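Local coordinates for protein Esterase/lipase (Uncultured bacterium, PDB 3K6K) that probably hydrolyses carboxylic ester bonds as an alpha/beta-hydrolase esterase/lipase related to hormone-sensitive lipase, at residues G90-S95 against S216-G221; Q40-M45 against L121-P126; A140-A145 against D173-P178. All blocks are in the same frame, centred on the assembly; numbering follows the deposited sequence.

Interaction 1 of 3, residues G90-S95 against S216-G221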
ATOM      1  N   GLY A  90      11.058  16.227  12.205  1.00 23.34           N
ATOM      2  CA  GLY A  90      11.795  16.977  11.204  1.00 23.96           C
ATOM      3  C   GLY A  90      13.306  16.929  11.324  1.00 24.17           C
ATOM      4  O   GLY A  90      13.984  17.770  10.744  1.00 25.39           O
ATOM      5  N   TYR A  91      13.816  15.940  12.056  1.00 23.77           N
ATOM      6  CA  TYR A  91      15.212  15.807  12.422  1.00 23.53           C
ATOM      7  C   TYR A  91      15.666  16.943  13.345  1.00 24.47           C
ATOM      8  O   TYR A  91      16.846  17.018  13.685  1.00 25.90           O
ATOM      9  CB  TYR A  91      16.117  15.731  11.212  1.00 23.41           C
ATOM     10  CG  TYR A  91      15.940  14.509  10.325  1.00 24.86           C
ATOM     11  CD1 TYR A  91      15.133  14.544   9.185  1.00 24.75           C
ATOM     12  CD2 TYR A  91      16.602  13.322  10.615  1.00 27.13           C
ATOM     13  CE1 TYR A  91      15.020  13.435   8.352  1.00 24.98           C
ATOM     14  CE2 TYR A  91      16.487  12.209   9.798  1.00 24.29           C
ATOM     15  CZ  TYR A  91      15.694  12.257   8.677  1.00 26.31           C
ATOM     16  OH  TYR A  91      15.596  11.104   7.883  1.00 26.32           O
ATOM     17  N   ILE A  92      14.757  17.808  13.797  1.00 22.91           N
ATOM     18  CA  ILE A  92      15.212  18.931  14.613  1.00 21.78           C
ATOM     19  C   ILE A  92      14.531  19.017  15.965  1.00 22.45           C
ATOM     20  O   ILE A  92      14.886  19.880  16.769  1.00 23.55           O
ATOM     21  CB  ILE A  92      15.087  20.305  13.883  1.00 21.02           C
ATOM     22  CG1 ILE A  92      13.651  20.587  13.523  1.00 20.45           C
ATOM     23  CG2 ILE A  92      15.897  20.336  12.583  1.00 17.64           C
ATOM     24  CD1 ILE A  92      13.376  22.086  13.233  1.00 22.79           C
ATOM     25  N   SER A  93      13.558  18.150  16.230  1.00 21.75           N
ATOM     26  CA  SER A  93      12.871  18.135  17.504  1.00 21.28           C
ATOM     27  C   SER A  93      12.364  16.747  17.801  1.00 21.45           C
ATOM     28  O   SER A  93      12.493  15.846  16.979  1.00 22.57           O
ATOM     29  CB  SER A  93      11.704  19.081  17.475  1.00 21.17           C
ATOM     30  OG  SER A  93      11.011  18.949  16.241  1.00 25.33           O
ATOM     31  N   GLY A  94      11.794  16.577  18.985  1.00 19.96           N
ATOM     32  CA  GLY A  94      11.061  15.408  19.310  1.00 18.12           C
ATOM     33  C   GLY A  94      11.926  14.696  20.306  1.00 17.87           C
ATOM     34  O   GLY A  94      13.075  15.064  20.444  1.00 16.50           O
ATOM     35  N   SER A  95      11.405  13.660  20.980  1.00 16.23           N
ATOM     36  CA  SER A  95      12.255  12.916  21.918  1.00 15.75           C
ATOM     37  C   SER A  95      11.512  11.688  22.360  1.00 15.61           C
ATOM     38  O   SER A  95      10.313  11.558  22.119  1.00 14.51           O
ATOM     39  CB  SER A  95      12.531  13.790  23.142  1.00 16.68           C
ATOM     40  OG  SER A  95      11.310  13.992  23.890  1.00 18.88           O
ATOM     41  N   SER A 216      14.284  21.556   7.429  1.00 46.24           N
ATOM     42  CA  SER A 216      15.107  20.379   7.143  1.00 44.13           C
ATOM     43  C   SER A 216      16.523  20.732   6.652  1.00 44.21           C
ATOM     44  O   SER A 216      17.458  19.914   6.770  1.00 43.38           O
ATOM     45  CB  SER A 216      14.407  19.465   6.152  1.00 43.53           C
ATOM     46  OG  SER A 216      14.290  20.073   4.880  1.00 41.39           O
ATOM     47  N   GLU A 217      16.685  21.951   6.120  1.00 43.58           N
ATOM     48  CA  GLU A 217      18.016  22.428   5.776  1.00 43.13           C
ATOM     49  C   GLU A 217      18.960  22.234   6.960  1.00 41.56           C
ATOM     50  O   GLU A 217      20.094  21.831   6.783  1.00 40.60           O
ATOM     51  CB  GLU A 217      17.994  23.876   5.306  1.00 43.47           C
ATOM     52  CG  GLU A 217      19.352  24.365   4.737  1.00 47.28           C
ATOM     53  CD  GLU A 217      19.820  23.590   3.490  1.00 51.78           C
ATOM     54  OE1 GLU A 217      20.873  22.901   3.580  1.00 51.76           O
ATOM     55  OE2 GLU A 217      19.136  23.667   2.429  1.00 53.51           O
ATOM     56  N   LEU A 218      18.466  22.466   8.173  1.00 40.30           N
ATOM     57  CA  LEU A 218      19.295  22.273   9.374  1.00 39.27           C
ATOM     58  C   LEU A 218      19.911  20.875   9.470  1.00 38.53           C
ATOM     59  O   LEU A 218      21.019  20.692   9.992  1.00 38.97           O
ATOM     60  CB  LEU A 218      18.532  22.651  10.657  1.00 38.41           C
ATOM     61  CG  LEU A 218      17.893  24.054  10.638  1.00 38.32           C
ATOM     62  CD1 LEU A 218      16.835  24.259  11.760  1.00 35.13           C
ATOM     63  CD2 LEU A 218      18.942  25.204  10.626  1.00 37.90           C
ATOM     64  N   TYR A 219      19.195  19.886   8.952  1.00 37.46           N
ATOM     65  CA  TYR A 219      19.691  18.531   8.960  1.00 35.76           C
ATOM     66  C   TYR A 219      20.683  18.293   7.825  1.00 35.39           C
ATOM     67  O   TYR A 219      21.745  17.717   8.043  1.00 35.34           O
ATOM     68  CB  TYR A 219      18.525  17.570   8.823  1.00 35.43           C
ATOM     69  CG  TYR A 219      18.909  16.113   8.939  1.00 31.72           C
ATOM     70  CD1 TYR A 219      18.616  15.208   7.904  1.00 26.35           C
ATOM     71  CD2 TYR A 219      19.554  15.635  10.093  1.00 27.85           C
ATOM     72  CE1 TYR A 219      18.952  13.860   8.009  1.00 24.49           C
ATOM     73  CE2 TYR A 219      19.905  14.301  10.209  1.00 27.84           C
ATOM     74  CZ  TYR A 219      19.576  13.410   9.167  1.00 27.32           C
ATOM     75  OH  TYR A 219      19.911  12.092   9.299  1.00 25.66           O
ATOM     76  N   VAL A 220      20.308  18.734   6.628  1.00 35.17           N
ATOM     77  CA  VAL A 220      21.065  18.520   5.400  1.00 35.42           C
ATOM     78  C   VAL A 220      22.362  19.324   5.426  1.00 36.40           C
ATOM     79  O   VAL A 220      23.476  18.767   5.521  1.00 35.81           O
ATOM     80  CB  VAL A 220      20.252  18.970   4.193  1.00 34.68           C
ATOM     81  CG1 VAL A 220      21.056  18.856   2.980  1.00 34.60           C
ATOM     82  CG2 VAL A 220      18.998  18.122   4.021  1.00 35.49           C
ATOM     83  N   GLY A 221      22.167  20.641   5.326  1.00 37.52           N
ATOM     84  CA  GLY A 221      23.187  21.693   5.470  1.00 38.30           C
ATOM     85  C   GLY A 221      24.532  21.654   4.759  1.00 37.82           C
ATOM     86  O   GLY A 221      25.571  21.543   5.392  1.00 38.12           O
TER
HETATM   87  O   HOH W   1      18.538  10.506   7.508  1.00 10.94           O
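Y91 and Y219 lie ring on ring, a face-to-face stack in which the two planes are only 11° from parallel and the centroids 3.7 Å apart. The overlap is offset rather than atom over atom: CD2 of Y91 sits over the middle of the Y219 ring, 3.3 Å from CZ, while CE1 of Y219 lies over the middle of the Y91 ring. The methylene of Y91 joins in from the same side, its CB placed over the Y219 face in a CH-pi contact 3.9 Å from the ring centroid. Different first torsions bring the rings together, for CG of Y219 stands anti to the backbone N (chi1 -175°) whereas that of Y91 stands anti to the carbonyl carbon (chi1 -65°). Although the two side chains cross at a slant, their hydroxyls both reach one water, which lies 3.0 Å from OH of Y91 and 2.8 Å from OH of Y219, so a polar bridge closes the far end of an apolar stack. A leucine in place of Y219 would probably leave one face of the Y91 ring without its flat partner and the water without one of its two hydroxyls. Beside the stack, a smaller apolar contact sets CG2 of I92 against CB of L218 at 4.0 Å. Y91 comes near, without touching, residues that resemble the nucleophile elbow and catalytic triad of this fold, so the stack probably belongs to the surroundings of the active site. The loop leading from strand 82-86 to helix 96-110 is thereby joined to the last turn of helix 209-220; helix 158-172 packs against both tyrosines through L162, and helix 38-49 reaches I92 through L38.

Interaction 2 of 3, residues Q40-M45 against L121-P126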
ATOM      1  N   GLN A  40      12.438  26.865  22.202  1.00 24.95           N
ATOM      2  CA  GLN A  40      11.081  27.030  22.746  1.00 26.48           C
ATOM      3  C   GLN A  40      10.107  26.047  22.078  1.00 26.02           C
ATOM      4  O   GLN A  40       9.220  25.500  22.721  1.00 26.92           O
ATOM      5  CB  GLN A  40      10.591  28.451  22.518  1.00 26.62           C
ATOM      6  CG  GLN A  40      10.600  29.324  23.737  1.00 31.23           C
ATOM      7  CD  GLN A  40      10.303  30.764  23.353  1.00 37.00           C
ATOM      8  OE1 GLN A  40      11.217  31.585  23.285  1.00 38.91           O
ATOM      9  NE2 GLN A  40       9.026  31.073  23.063  1.00 37.46           N
ATOM     10  N   LYS A  41      10.292  25.824  20.792  1.00 25.14           N
ATOM     11  CA  LYS A  41       9.443  24.902  20.073  1.00 26.18           C
ATOM     12  C   LYS A  41       9.608  23.501  20.719  1.00 24.47           C
ATOM     13  O   LYS A  41       8.634  22.819  21.033  1.00 24.62           O
ATOM     14  CB  LYS A  41       9.816  24.951  18.595  1.00 25.98           C
ATOM     15  CG  LYS A  41       8.769  24.478  17.592  1.00 32.77           C
ATOM     16  CD  LYS A  41       9.138  24.884  16.078  1.00 36.46           C
ATOM     17  CE  LYS A  41       8.879  26.401  15.722  1.00 36.50           C
ATOM     18  NZ  LYS A  41       8.845  26.718  14.249  1.00 36.47           N
ATOM     19  N   ARG A  42      10.849  23.139  20.998  1.00 23.12           N
ATOM     20  CA  ARG A  42      11.179  21.892  21.633  1.00 21.93           C
ATOM     21  C   ARG A  42      10.611  21.801  23.042  1.00 21.91           C
ATOM     22  O   ARG A  42       9.948  20.795  23.359  1.00 19.00           O
ATOM     23  CB  ARG A  42      12.684  21.669  21.645  1.00 22.28           C
ATOM     24  CG  ARG A  42      13.344  21.624  20.227  1.00 18.60           C
ATOM     25  CD  ARG A  42      14.725  21.027  20.458  1.00 19.93           C
ATOM     26  NE  ARG A  42      15.510  20.902  19.251  1.00 17.01           N
ATOM     27  CZ  ARG A  42      16.855  20.861  19.219  1.00 17.40           C
ATOM     28  NH1 ARG A  42      17.588  20.990  20.333  1.00 15.68           N
ATOM     29  NH2 ARG A  42      17.483  20.731  18.059  1.00 12.55           N
ATOM     30  N   ALA A  43      10.849  22.856  23.843  1.00 21.04           N
ATOM     31  CA  ALA A  43      10.314  22.969  25.200  1.00 21.78           C
ATOM     32  C   ALA A  43       8.791  22.880  25.231  1.00 22.24           C
ATOM     33  O   ALA A  43       8.251  22.222  26.107  1.00 21.36           O
ATOM     34  CB  ALA A  43      10.801  24.239  25.919  1.00 21.71           C
ATOM     35  N   GLY A  44       8.132  23.499  24.243  1.00 23.36           N
ATOM     36  CA  GLY A  44       6.668  23.511  24.095  1.00 25.15           C
ATOM     37  C   GLY A  44       6.019  22.267  23.483  1.00 26.91           C
ATOM     38  O   GLY A  44       4.895  21.920  23.813  1.00 27.30           O
ATOM     39  N   MET A  45       6.721  21.587  22.584  1.00 27.45           N
ATOM     40  CA  MET A  45       6.343  20.240  22.237  1.00 28.10           C
ATOM     41  C   MET A  45       6.412  19.358  23.485  1.00 28.27           C
ATOM     42  O   MET A  45       5.519  18.560  23.730  1.00 27.26           O
ATOM     43  CB  MET A  45       7.267  19.727  21.165  1.00 28.70           C
ATOM     44  CG  MET A  45       6.716  18.601  20.331  1.00 31.78           C
ATOM     45  SD  MET A  45       7.903  18.128  19.024  1.00 39.13           S
ATOM     46  CE  MET A  45       8.366  19.808  18.449  1.00 32.88           C
ATOM     47  N   LEU A 121      19.811  15.275  17.529  1.00 24.88           N
ATOM     48  CA  LEU A 121      19.107  16.249  16.683  1.00 26.07           C
ATOM     49  C   LEU A 121      19.963  17.288  16.012  1.00 26.54           C
ATOM     50  O   LEU A 121      21.061  17.534  16.438  1.00 27.66           O
ATOM     51  CB  LEU A 121      18.101  17.007  17.538  1.00 25.75           C
ATOM     52  CG  LEU A 121      16.859  16.209  17.860  1.00 25.41           C
ATOM     53  CD1 LEU A 121      15.943  17.159  18.615  1.00 25.80           C
ATOM     54  CD2 LEU A 121      16.215  15.665  16.512  1.00 24.04           C
ATOM     55  N   ALA A 122      19.410  17.947  14.999  1.00 27.25           N
ATOM     56  CA  ALA A 122      20.032  19.064  14.329  1.00 27.46           C
ATOM     57  C   ALA A 122      19.269  20.345  14.720  1.00 29.00           C
ATOM     58  O   ALA A 122      18.133  20.250  15.179  1.00 28.97           O
ATOM     59  CB  ALA A 122      19.974  18.847  12.847  1.00 26.86           C
ATOM     60  N   PRO A 123      19.875  21.551  14.554  1.00 29.70           N
ATOM     61  CA  PRO A 123      21.160  21.829  13.950  1.00 30.08           C
ATOM     62  C   PRO A 123      22.369  21.606  14.867  1.00 30.90           C
ATOM     63  O   PRO A 123      23.503  21.696  14.394  1.00 30.39           O
ATOM     64  CB  PRO A 123      21.030  23.292  13.559  1.00 29.98           C
ATOM     65  CG  PRO A 123      20.287  23.869  14.679  1.00 29.40           C
ATOM     66  CD  PRO A 123      19.269  22.792  15.076  1.00 29.85           C
ATOM     67  N   GLU A 124      22.182  21.272  16.145  1.00 32.40           N
ATOM     68  CA  GLU A 124      23.392  21.021  16.922  1.00 33.96           C
ATOM     69  C   GLU A 124      24.217  20.027  16.110  1.00 33.90           C
ATOM     70  O   GLU A 124      25.248  20.399  15.552  1.00 34.42           O
ATOM     71  CB  GLU A 124      23.181  20.619  18.386  1.00 34.77           C
ATOM     72  CG  GLU A 124      21.874  19.928  18.731  1.00 39.85           C
ATOM     73  CD  GLU A 124      20.722  20.901  18.904  1.00 40.67           C
ATOM     74  OE1 GLU A 124      20.204  21.413  17.879  1.00 42.21           O
ATOM     75  OE2 GLU A 124      20.349  21.143  20.065  1.00 40.53           O
ATOM     76  N   ASN A 125      23.671  18.829  15.920  1.00 33.13           N
ATOM     77  CA  ASN A 125      24.326  17.785  15.200  1.00 31.60           C
ATOM     78  C   ASN A 125      23.599  17.447  13.893  1.00 31.25           C
ATOM     79  O   ASN A 125      22.582  16.755  13.932  1.00 31.77           O
ATOM     80  CB  ASN A 125      24.405  16.570  16.105  1.00 31.67           C
ATOM     81  CG  ASN A 125      24.830  16.920  17.544  1.00 31.87           C
ATOM     82  OD1 ASN A 125      23.995  17.290  18.386  1.00 34.76           O
ATOM     83  ND2 ASN A 125      26.108  16.752  17.835  1.00 27.36           N
ATOM     84  N   PRO A 126      24.105  17.921  12.732  1.00 30.01           N
ATOM     85  CA  PRO A 126      23.517  17.665  11.407  1.00 29.17           C
ATOM     86  C   PRO A 126      23.771  16.246  10.830  1.00 28.48           C
ATOM     87  O   PRO A 126      24.457  15.423  11.443  1.00 27.87           O
ATOM     88  CB  PRO A 126      24.215  18.695  10.500  1.00 29.46           C
ATOM     89  CG  PRO A 126      25.053  19.549  11.422  1.00 29.39           C
ATOM     90  CD  PRO A 126      25.335  18.712  12.615  1.00 29.87           C
TER
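R42 and E124 meet in a two-pronged salt bridge, the guanidinium presenting NH1 and NH2 end-on, one nitrogen to each carboxylate oxygen. NH1 reaches OE2 of E124 at 2.8 Å in a nearly straight bond (171°), with the oxygen close to the guanidinium plane. NH2 reaches OE1 of E124, also at 2.8 Å, in a more bent bond. The match is not coplanar: the two flat groups are turned 41° apart, and both oxygens are approached from above the carboxylate plane. The arginine chain runs extended from CG to NE, whereas that of E124 bends at chi2 (-81°), which lets the two charged ends face each other.

The bridge ties helix 38-49, in the N-terminal part of the chain, to the loop that follows strand 113-117 of the alpha/beta-hydrolase sheet and leads into helix 129-145. In this loop the A122-P123 peptide bond is cis, and N of N125 is hydrogen-bonded to O of L121.

Van der Waals contact is the second kind: CD1 of L121 lies over one face of the flat charged group, offset toward its rim, 3.8 Å from NE of R42, and CB of L121 lies 3.8 Å from NH2.

The third is a bond to the backbone, from NE of R42 to the carbonyl O of I92. At the guanidinium edge, the carbonyl O of A122 lies 3.0 Å from NH2 of R42.

Interaction 3 of 3, residues A140-A145 against D173-P178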
ATOM      1  N   ALA A 140      24.062  -2.478  19.055  1.00 27.50           N
ATOM      2  CA  ALA A 140      23.980  -2.795  20.463  1.00 27.68           C
ATOM      3  C   ALA A 140      22.772  -3.615  20.783  1.00 28.01           C
ATOM      4  O   ALA A 140      22.803  -4.460  21.678  1.00 28.63           O
ATOM      5  CB  ALA A 140      24.000  -1.522  21.285  1.00 28.44           C
ATOM      6  N   LEU A 141      21.683  -3.376  20.068  1.00 27.72           N
ATOM      7  CA  LEU A 141      20.462  -4.122  20.341  1.00 27.00           C
ATOM      8  C   LEU A 141      20.548  -5.598  19.825  1.00 27.57           C
ATOM      9  O   LEU A 141      19.944  -6.522  20.396  1.00 26.44           O
ATOM     10  CB  LEU A 141      19.258  -3.301  19.781  1.00 26.25           C
ATOM     11  CG  LEU A 141      17.809  -3.780  19.716  1.00 24.59           C
ATOM     12  CD1 LEU A 141      17.180  -4.121  21.084  1.00 22.53           C
ATOM     13  CD2 LEU A 141      17.015  -2.680  18.981  1.00 15.49           C
ATOM     14  N   LEU A 142      21.293  -5.805  18.743  1.00 29.19           N
ATOM     15  CA  LEU A 142      21.551  -7.167  18.236  1.00 31.60           C
ATOM     16  C   LEU A 142      22.097  -8.100  19.332  1.00 32.89           C
ATOM     17  O   LEU A 142      21.570  -9.208  19.522  1.00 33.81           O
ATOM     18  CB  LEU A 142      22.475  -7.131  17.021  1.00 31.27           C
ATOM     19  CG  LEU A 142      21.808  -6.686  15.715  1.00 32.14           C
ATOM     20  CD1 LEU A 142      22.813  -6.311  14.659  1.00 30.50           C
ATOM     21  CD2 LEU A 142      20.933  -7.780  15.199  1.00 32.26           C
ATOM     22  N   LYS A 143      23.106  -7.629  20.079  1.00 35.04           N
ATOM     23  CA  LYS A 143      23.637  -8.340  21.315  1.00 36.50           C
ATOM     24  C   LYS A 143      22.622  -8.524  22.451  1.00 36.47           C
ATOM     25  O   LYS A 143      22.584  -9.615  23.016  1.00 37.50           O
ATOM     26  CB  LYS A 143      24.913  -7.702  21.906  1.00 37.03           C
ATOM     27  CG  LYS A 143      25.866  -7.045  20.876  1.00 40.25           C
ATOM     28  CD  LYS A 143      27.267  -6.828  21.437  1.00 43.96           C
ATOM     29  CE  LYS A 143      28.233  -6.342  20.335  1.00 45.09           C
ATOM     30  NZ  LYS A 143      29.663  -6.312  20.788  1.00 46.55           N
ATOM     31  N   THR A 144      21.838  -7.484  22.808  1.00 35.83           N
ATOM     32  CA  THR A 144      20.829  -7.598  23.883  1.00 34.94           C
ATOM     33  C   THR A 144      19.709  -8.559  23.489  1.00 35.60           C
ATOM     34  O   THR A 144      19.305  -9.399  24.299  1.00 34.47           O
ATOM     35  CB  THR A 144      20.193  -6.246  24.315  1.00 35.16           C
ATOM     36  OG1 THR A 144      21.193  -5.374  24.855  1.00 35.73           O
ATOM     37  CG2 THR A 144      19.105  -6.466  25.398  1.00 33.01           C
ATOM     38  N   ALA A 145      19.219  -8.440  22.246  1.00 36.03           N
ATOM     39  CA  ALA A 145      18.158  -9.311  21.746  1.00 36.37           C
ATOM     40  C   ALA A 145      18.644 -10.719  21.349  1.00 36.68           C
ATOM     41  O   ALA A 145      17.853 -11.680  21.219  1.00 36.66           O
ATOM     42  CB  ALA A 145      17.430  -8.642  20.608  1.00 36.38           C
ATOM     43  N   ASP A 173      27.354  -1.871   6.331  1.00 27.41           N
ATOM     44  CA  ASP A 173      28.287  -2.303   7.361  1.00 27.50           C
ATOM     45  C   ASP A 173      28.292  -3.785   7.651  1.00 27.81           C
ATOM     46  O   ASP A 173      29.074  -4.223   8.459  1.00 28.89           O
ATOM     47  CB  ASP A 173      28.041  -1.523   8.660  1.00 27.44           C
ATOM     48  CG  ASP A 173      28.362  -0.040   8.507  1.00 28.50           C
ATOM     49  OD1 ASP A 173      28.768   0.332   7.391  1.00 27.88           O
ATOM     50  OD2 ASP A 173      28.238   0.739   9.475  1.00 27.70           O
ATOM     51  N   GLY A 174      27.418  -4.574   7.051  1.00 27.34           N
ATOM     52  CA  GLY A 174      27.509  -6.005   7.264  1.00 26.86           C
ATOM     53  C   GLY A 174      26.741  -6.527   8.462  1.00 27.27           C
ATOM     54  O   GLY A 174      27.004  -7.639   8.944  1.00 27.27           O
ATOM     55  N   LEU A 175      25.768  -5.751   8.939  1.00 26.86           N
ATOM     56  CA  LEU A 175      24.925  -6.179  10.055  1.00 26.33           C
ATOM     57  C   LEU A 175      23.726  -6.960   9.514  1.00 25.66           C
ATOM     58  O   LEU A 175      23.207  -6.624   8.455  1.00 25.36           O
ATOM     59  CB  LEU A 175      24.480  -4.944  10.851  1.00 26.82           C
ATOM     60  CG  LEU A 175      25.476  -4.463  11.903  1.00 28.39           C
ATOM     61  CD1 LEU A 175      24.995  -3.173  12.589  1.00 29.46           C
ATOM     62  CD2 LEU A 175      25.719  -5.630  12.910  1.00 28.41           C
ATOM     63  N   PRO A 176      23.273  -7.991  10.230  1.00 24.92           N
ATOM     64  CA  PRO A 176      22.097  -8.679   9.681  1.00 25.08           C
ATOM     65  C   PRO A 176      20.897  -7.722   9.618  1.00 24.96           C
ATOM     66  O   PRO A 176      20.995  -6.602  10.137  1.00 25.18           O
ATOM     67  CB  PRO A 176      21.829  -9.823  10.667  1.00 24.76           C
ATOM     68  CG  PRO A 176      22.596  -9.486  11.909  1.00 25.54           C
ATOM     69  CD  PRO A 176      23.693  -8.514  11.539  1.00 24.76           C
ATOM     70  N   MET A 177      19.808  -8.147   8.963  1.00 23.73           N
ATOM     71  CA  MET A 177      18.590  -7.350   8.846  1.00 21.76           C
ATOM     72  C   MET A 177      17.555  -7.857   9.839  1.00 21.03           C
ATOM     73  O   MET A 177      17.491  -9.042  10.099  1.00 20.54           O
ATOM     74  CB  MET A 177      18.028  -7.368   7.426  1.00 21.47           C
ATOM     75  CG  MET A 177      18.828  -6.576   6.378  1.00 22.97           C
ATOM     76  SD  MET A 177      19.031  -4.814   6.742  1.00 27.36           S
ATOM     77  CE  MET A 177      19.362  -4.159   5.161  1.00 32.87           C
ATOM     78  N   PRO A 178      16.723  -6.937  10.368  1.00 19.98           N
ATOM     79  CA  PRO A 178      15.720  -7.195  11.357  1.00 18.54           C
ATOM     80  C   PRO A 178      14.530  -7.927  10.780  1.00 18.38           C
ATOM     81  O   PRO A 178      14.450  -8.109   9.591  1.00 16.21           O
ATOM     82  CB  PRO A 178      15.286  -5.809  11.804  1.00 18.34           C
ATOM     83  CG  PRO A 178      16.277  -4.860  11.283  1.00 19.12           C
ATOM     84  CD  PRO A 178      16.834  -5.494  10.054  1.00 20.38           C
TER
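L142 pushes its CD1 methyl against CD2 of L175, 3.5 Å away, a spacing tighter than usual for two methyl carbons. The two leucines cross at a slant, each touching through one methyl. L142 also reaches P176, its two methyls meeting the CD and CG corner of the proline ring: CD1 lies 3.9 Å from CD of the proline, and the other methyl, CD2, comes within 4.1 Å of its CG. One branched side chain thus spans two consecutive residues of the loop, its CD1 shared between them and its CD2 near CG of the proline. The first torsion of L142 carries the fork outward from the helix, CG being anti to the carbonyl carbon (chi1 -76°). L175 has the same kind of torsion and brings its CD2 to that methyl.

The segments belong to two successive connections of the alpha/beta-hydrolase fold. Residues 140-145 form the end of helix 129-145, which precedes strand 151-156, while residues 173-178 lead from helix 158-172 to strand 180-184. G174 ends helix 158-172 in a Schellman motif, its positive phi turning the chain out of the helix just before the two residues that meet L142. Helix 129-145 adds more around the contact: Y138 packs on L175 and P178 and its hydroxyl is hydrogen-bonded to the carbonyl O of P176, while R139 touches L175 and D173. A148, in the loop after helix 129-145, lies against both L142 and P176.

Between the two segments the contact consists of aliphatic carbons alone, so its hold rests on van der Waals contact and, probably, on partial shielding of methyl and ring carbons from water at the surface; a directional bond to this loop is supplied by the hydroxyl of Y138, one turn earlier on the helix.

How the interactions relate
Interactions 1 and 2 are neighbours, their centres 8 Å apart, and they touch: the carbonyl O of Y91 probably bonds to N of A122, and R42 of interaction 2 also reaches loop 90-95. That loop is thus contacted by helix 38-49 and loop 121-126 as well as by helix 209-220. Depth separates their chemistry, with largely buried aromatic stacking in interaction 1 and a charged pair near the surface in interaction 2. Interaction 3 is also a surface contact, yet wholly aliphatic; its nearest atoms are about 14 Å from interaction 1 and about 15 Å from interaction 2. Helix 129-145, to which loop 121-126 leads, carries one side of it.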